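Local coordinates for protein enoyl-CoA hydratase (Mycolicibacterium smegmatis, PDB 7MCM) that probably catalyses the reversible hydration of enoyl-CoA thioesters to 3-hydroxyacyl-CoA in fatty acid metabolism, as a member of the crotonase-like family, at residues Ile10-Arg15 / Asn47-Ile52. Residues are numbered along the deposited sequence; the frame is centred on the assembly and turned at random.
Sequences IDRAGR and NADTDI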
# COMPACT_ATOMS: atom_id res chain seq x y z
N ILE B 10 10.91 11.24 34.99
CA ILE B 10 11.73 11.69 33.88
C ILE B 10 13.04 12.25 34.42
O ILE B 10 13.03 13.21 35.19
CB ILE B 10 10.99 12.70 32.99
CG1 ILE B 10 9.77 12.00 32.36
CG2 ILE B 10 11.90 13.19 31.89
CD1 ILE B 10 8.88 12.91 31.57
N ASP B 11 14.15 11.60 34.05
CA ASP B 11 15.50 12.00 34.43
C ASP B 11 16.25 12.41 33.17
O ASP B 11 16.06 11.81 32.12
CB ASP B 11 16.26 10.83 35.07
CG ASP B 11 15.63 10.34 36.35
OD1 ASP B 11 15.11 11.18 37.12
OD2 ASP B 11 15.64 9.12 36.59
N ARG B 12 17.07 13.45 33.26
CA ARG B 12 17.91 13.83 32.13
C ARG B 12 19.38 13.74 32.48
O ARG B 12 19.80 14.19 33.55
CB ARG B 12 17.61 15.23 31.63
CG ARG B 12 18.37 15.55 30.33
CD ARG B 12 18.01 16.91 29.84
NE ARG B 12 16.55 17.00 29.78
CZ ARG B 12 15.88 18.12 29.55
NH1 ARG B 12 16.49 19.27 29.35
NH2 ARG B 12 14.55 18.07 29.53
N ALA B 13 20.17 13.19 31.55
CA ALA B 13 21.64 13.14 31.66
C ALA B 13 22.19 13.56 30.30
O ALA B 13 22.35 12.73 29.40
CB ALA B 13 22.12 11.75 32.06
N GLY B 14 22.44 14.85 30.13
CA GLY B 14 22.95 15.36 28.86
C GLY B 14 21.87 15.34 27.79
O GLY B 14 20.82 15.97 27.96
N ARG B 15 22.10 14.59 26.72
CA ARG B 15 21.10 14.44 25.66
C ARG B 15 20.26 13.18 25.81
O ARG B 15 19.49 12.84 24.91
CB ARG B 15 21.78 14.45 24.29
CG ARG B 15 22.83 15.53 24.18
CD ARG B 15 23.32 15.72 22.77
NE ARG B 15 22.52 16.75 22.11
CZ ARG B 15 22.97 17.95 21.78
NH1 ARG B 15 24.23 18.30 22.00
NH2 ARG B 15 22.13 18.83 21.24
N ASN B 47 10.01 15.78 22.07
CA ASN B 47 10.02 16.34 20.72
C ASN B 47 10.37 17.82 20.73
O ASN B 47 11.09 18.30 19.84
CB ASN B 47 8.66 16.15 20.04
CG ASN B 47 8.42 14.74 19.61
OD1 ASN B 47 9.35 13.93 19.53
ND2 ASN B 47 7.16 14.41 19.33
N ALA B 48 9.85 18.56 21.71
CA ALA B 48 10.02 20.00 21.73
C ALA B 48 11.42 20.41 22.16
O ALA B 48 11.88 21.50 21.80
CB ALA B 48 8.97 20.64 22.64
N ASP B 49 12.11 19.58 22.94
CA ASP B 49 13.43 19.92 23.46
C ASP B 49 14.47 19.35 22.50
O ASP B 49 14.89 18.20 22.61
CB ASP B 49 13.62 19.38 24.87
CG ASP B 49 14.90 19.90 25.54
OD1 ASP B 49 15.75 20.49 24.85
OD2 ASP B 49 15.05 19.71 26.76
N THR B 50 14.93 20.19 21.56
CA THR B 50 15.88 19.73 20.55
C THR B 50 17.23 19.32 21.14
O THR B 50 18.03 18.70 20.43
CB THR B 50 16.06 20.80 19.49
OG1 THR B 50 16.58 22.00 20.08
CG2 THR B 50 14.73 21.09 18.80
N ASP B 51 17.49 19.60 22.41
CA ASP B 51 18.70 19.09 23.04
C ASP B 51 18.62 17.58 23.28
O ASP B 51 19.66 16.92 23.34
CB ASP B 51 18.97 19.83 24.35
CG ASP B 51 19.27 21.32 24.16
OD1 ASP B 51 19.82 21.72 23.10
OD2 ASP B 51 18.94 22.10 25.08
N ILE B 52 17.42 17.02 23.40
CA ILE B 52 17.24 15.60 23.68
C ILE B 52 17.40 14.78 22.40
O ILE B 52 16.82 15.11 21.35
CB ILE B 52 15.86 15.34 24.31
CG1 ILE B 52 15.65 16.21 25.55
CG2 ILE B 52 15.69 13.85 24.64
CD1 ILE B 52 16.62 15.91 26.66
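Arg12 and Asp49 each hold CG trans to the backbone N (chi1 -173° in Arg12), and their side chains approach from opposite directions. The Arg12 chain bends at chi3, and NH1 forms a salt bridge of 3.0 Å with Asp49 OD2. This oxygen lies over one guanidinium face, and the carboxylate plane is turned 69° from that of the guanidinium. Ile52 CD1 packs over the guanidinium near its rim, 3.3 Å from Arg12 NE. Asp49 OD1 accepts a hydrogen bond from Asp51 N at 3.1 Å, closing an Asx turn. The bond from Ile52 N to Asp49 O completes a type I beta turn. The Arg15 chain passes across the end of the Asp51 carbonyl, and its NE gives Asp51 O a weak bond of 3.1 Å, bent to 126°. The contact joins the turn between strands 8-13 and 16-21 to the loop from helix 33-48 to strand 54-59. Backbone hydrogen bonds between Arg15 and both Ser53 and Val54 continue the junction at this edge of the crotonase-type sheet. Both carboxylate oxygens of Asp49 are thus engaged, one shaping its own turn and one meeting Arg12. The face-on approach suggests that charge attraction, more than directed N-H bonding, holds this surface pair.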